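Local structure of glycosaminoglycan xylosylkinase (Hydra vulgaris, 5XOM) at residues A[142-151]-A[290-298]. The protein probably transfers a phosphate from a nucleotide to xylose in the linker region of proteoglycan glycosaminoglycans, as a sugar kinase of the Fam20 family. Residues are numbered along the deposited sequence; the frame is centred on the assembly and turned at random.
Sequences DRLLGFYRAP and SMVIHLDNA
H294 fits between D142, F147 and R149, and this is the tightly packed part of the contact. Its ND1 donates to D142 OD2 at 3.0 Å, on the anti side of that oxygen. The ring and carboxylate planes are nearly perpendicular, at 89°. The syn lone pair of D142 OD2 takes R149 N at 2.9 Å, so two N-H groups grip one oxygen. The H294 ring points its edge at the face of F147, an offset edge-to-face pair. R149 CB lies over one face of H294, 4.1 Å from the ring centroid. On the backbone, H294 N donates to R149 O at 2.8 Å. NE2 of H294 bonds to T266 of helix 259-273. An alanine in place of D142 would probably leave ND1 of H294 and R149 N without their shared acceptor, with T266 alone among the polar partners named to orient the imidazole.

R149, extended from CG to NE, crosses M291 obliquely. The M291 chain bends at chi3 (76°), bringing SD and CE to R149 CG, each at 3.5 Å. The guanidinium lies against F147 CD1. Its NH1 makes a salt bridge with D265 and reaches V292 O through a water.

The other end is looser. P151 CG meets L295 CD1 at 3.8 Å, with the side chains at about a right angle. L295 is partly exposed.

The topology and the D296-N297-A298 sequence, which probably corresponds to the DFG motif, suggest the kinase fold: the loop between the probable C-helix 132-144 and strand 153-159 is fastened to H294, just before that probable DFG counterpart.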
# COMPACT_ATOMS: atom_id res chain seq x y z
N ASP A 142 -1.48 -1.60 -17.35
CA ASP A 142 -0.29 -2.25 -16.81
C ASP A 142 -0.48 -2.60 -15.33
O ASP A 142 -0.08 -3.68 -14.89
CB ASP A 142 0.91 -1.32 -17.00
CG ASP A 142 2.11 -1.74 -16.17
OD1 ASP A 142 2.23 -1.30 -15.01
OD2 ASP A 142 2.96 -2.49 -16.69
N ARG A 143 -1.15 -1.72 -14.57
CA ARG A 143 -1.48 -2.04 -13.19
C ARG A 143 -2.61 -3.06 -13.11
O ARG A 143 -2.55 -4.00 -12.30
CB ARG A 143 -1.85 -0.76 -12.44
CG ARG A 143 -0.78 0.30 -12.52
CD ARG A 143 -1.08 1.47 -11.61
NE ARG A 143 -0.96 1.08 -10.20
CZ ARG A 143 -1.98 1.09 -9.34
NH1 ARG A 143 -3.18 1.49 -9.74
NH2 ARG A 143 -1.79 0.72 -8.09
N LEU A 144 -3.63 -2.91 -13.95
CA LEU A 144 -4.78 -3.82 -13.92
C LEU A 144 -4.35 -5.26 -14.19
O LEU A 144 -4.85 -6.20 -13.56
CB LEU A 144 -5.84 -3.37 -14.93
CG LEU A 144 -7.05 -4.27 -15.12
CD1 LEU A 144 -7.80 -4.42 -13.80
CD2 LEU A 144 -7.97 -3.71 -16.21
N LEU A 145 -3.43 -5.46 -15.14
CA LEU A 145 -2.97 -6.81 -15.44
C LEU A 145 -1.89 -7.30 -14.49
O LEU A 145 -1.44 -8.45 -14.63
CB LEU A 145 -2.44 -6.88 -16.87
CG LEU A 145 -3.40 -6.58 -18.02
CD1 LEU A 145 -2.62 -6.46 -19.33
CD2 LEU A 145 -4.48 -7.66 -18.11
N GLY A 146 -1.46 -6.49 -13.52
CA GLY A 146 -0.48 -6.93 -12.55
C GLY A 146 0.95 -6.93 -13.02
O GLY A 146 1.80 -7.55 -12.38
N PHE A 147 1.25 -6.26 -14.14
CA PHE A 147 2.63 -6.17 -14.59
C PHE A 147 3.43 -5.17 -13.75
O PHE A 147 4.56 -5.45 -13.35
CB PHE A 147 2.69 -5.78 -16.07
CG PHE A 147 2.27 -6.88 -17.01
CD1 PHE A 147 2.77 -8.16 -16.87
CD2 PHE A 147 1.37 -6.63 -18.03
CE1 PHE A 147 2.38 -9.18 -17.73
CE2 PHE A 147 0.98 -7.64 -18.90
CZ PHE A 147 1.49 -8.92 -18.75
N TYR A 148 2.85 -4.00 -13.47
CA TYR A 148 3.47 -2.96 -12.65
C TYR A 148 4.83 -2.53 -13.19
O TYR A 148 5.77 -2.26 -12.43
CB TYR A 148 3.57 -3.40 -11.18
CG TYR A 148 2.20 -3.65 -10.54
CD1 TYR A 148 1.34 -2.60 -10.25
CD2 TYR A 148 1.78 -4.95 -10.23
CE1 TYR A 148 0.10 -2.82 -9.69
CE2 TYR A 148 0.53 -5.18 -9.66
CZ TYR A 148 -0.30 -4.11 -9.39
OH TYR A 148 -1.54 -4.34 -8.84
N ARG A 149 4.94 -2.41 -14.52
CA ARG A 149 6.19 -2.06 -15.20
C ARG A 149 6.13 -0.75 -15.95
O ARG A 149 7.04 -0.47 -16.75
CB ARG A 149 6.57 -3.16 -16.18
CG ARG A 149 6.66 -4.45 -15.50
CD ARG A 149 6.82 -5.63 -16.40
NE ARG A 149 6.42 -6.76 -15.58
CZ ARG A 149 6.45 -8.02 -15.94
NH1 ARG A 149 6.88 -8.40 -17.15
NH2 ARG A 149 6.05 -8.93 -15.07
N ALA A 150 5.07 0.03 -15.78
CA ALA A 150 4.89 1.28 -16.49
C ALA A 150 4.99 2.46 -15.54
O ALA A 150 4.39 2.42 -14.46
CB ALA A 150 3.53 1.30 -17.20
N PRO A 151 5.74 3.50 -15.89
CA PRO A 151 5.82 4.70 -15.05
C PRO A 151 4.41 5.41 -14.99
O PRO A 151 3.67 5.33 -15.96
CB PRO A 151 6.85 5.59 -15.74
CG PRO A 151 7.35 4.84 -16.90
CD PRO A 151 6.55 3.61 -17.12
N SER A 290 16.88 -8.01 -13.29
CA SER A 290 16.56 -7.03 -14.32
C SER A 290 15.10 -7.20 -14.74
O SER A 290 14.47 -8.22 -14.47
CB SER A 290 17.48 -7.16 -15.54
OG SER A 290 17.15 -8.30 -16.32
N MET A 291 14.57 -6.18 -15.41
CA MET A 291 13.19 -6.23 -15.89
C MET A 291 13.00 -5.30 -17.08
O MET A 291 13.43 -4.14 -17.03
CB MET A 291 12.19 -5.86 -14.79
CG MET A 291 10.73 -5.93 -15.25
SD MET A 291 9.47 -5.94 -13.95
CE MET A 291 9.50 -4.24 -13.48
N VAL A 292 12.36 -5.81 -18.13
CA VAL A 292 11.95 -4.97 -19.25
C VAL A 292 10.75 -4.14 -18.82
O VAL A 292 9.77 -4.66 -18.28
CB VAL A 292 11.61 -5.84 -20.47
CG1 VAL A 292 11.19 -4.97 -21.67
CG2 VAL A 292 12.77 -6.76 -20.82
N ILE A 293 10.83 -2.82 -19.04
CA ILE A 293 9.81 -1.91 -18.55
C ILE A 293 8.95 -1.45 -19.71
O ILE A 293 9.38 -1.42 -20.87
CB ILE A 293 10.39 -0.70 -17.78
CG1 ILE A 293 11.38 0.08 -18.66
CG2 ILE A 293 11.05 -1.14 -16.49
CD1 ILE A 293 11.87 1.36 -18.00
N HIS A 294 7.70 -1.09 -19.39
CA HIS A 294 6.73 -0.62 -20.38
C HIS A 294 6.83 0.89 -20.46
O HIS A 294 6.01 1.65 -19.95
CB HIS A 294 5.33 -1.08 -20.02
CG HIS A 294 5.20 -2.60 -20.02
ND1 HIS A 294 4.19 -3.26 -19.31
CD2 HIS A 294 5.93 -3.55 -20.65
CE1 HIS A 294 4.33 -4.55 -19.51
NE2 HIS A 294 5.37 -4.75 -20.31
N LEU A 295 7.88 1.34 -21.13
CA LEU A 295 8.18 2.76 -21.29
C LEU A 295 7.93 3.16 -22.74
O LEU A 295 8.27 2.42 -23.67
CB LEU A 295 9.62 3.05 -20.84
CG LEU A 295 10.17 4.45 -21.00
CD1 LEU A 295 9.32 5.38 -20.16
CD2 LEU A 295 11.61 4.46 -20.50
N ASP A 296 7.29 4.32 -22.92
CA ASP A 296 6.83 4.81 -24.22
C ASP A 296 5.85 3.84 -24.86
O ASP A 296 6.21 3.04 -25.73
CB ASP A 296 8.01 5.07 -25.17
CG ASP A 296 7.59 5.73 -26.48
OD1 ASP A 296 8.48 6.18 -27.23
OD2 ASP A 296 6.37 5.83 -26.77
N ASN A 297 4.59 3.90 -24.43
CA ASN A 297 3.54 3.02 -24.94
C ASN A 297 2.55 3.77 -25.83
O ASN A 297 1.43 3.29 -26.03
CB ASN A 297 2.82 2.35 -23.78
CG ASN A 297 3.77 1.73 -22.78
OD1 ASN A 297 4.68 0.98 -23.15
ND2 ASN A 297 3.57 2.03 -21.49
N ALA A 298 2.94 4.93 -26.36
CA ALA A 298 1.99 5.85 -26.97
C ALA A 298 1.60 5.49 -28.40
O ALA A 298 0.60 6.02 -28.90
CB ALA A 298 2.55 7.27 -26.97
O HOH W 1 8.57 -7.06 -19.14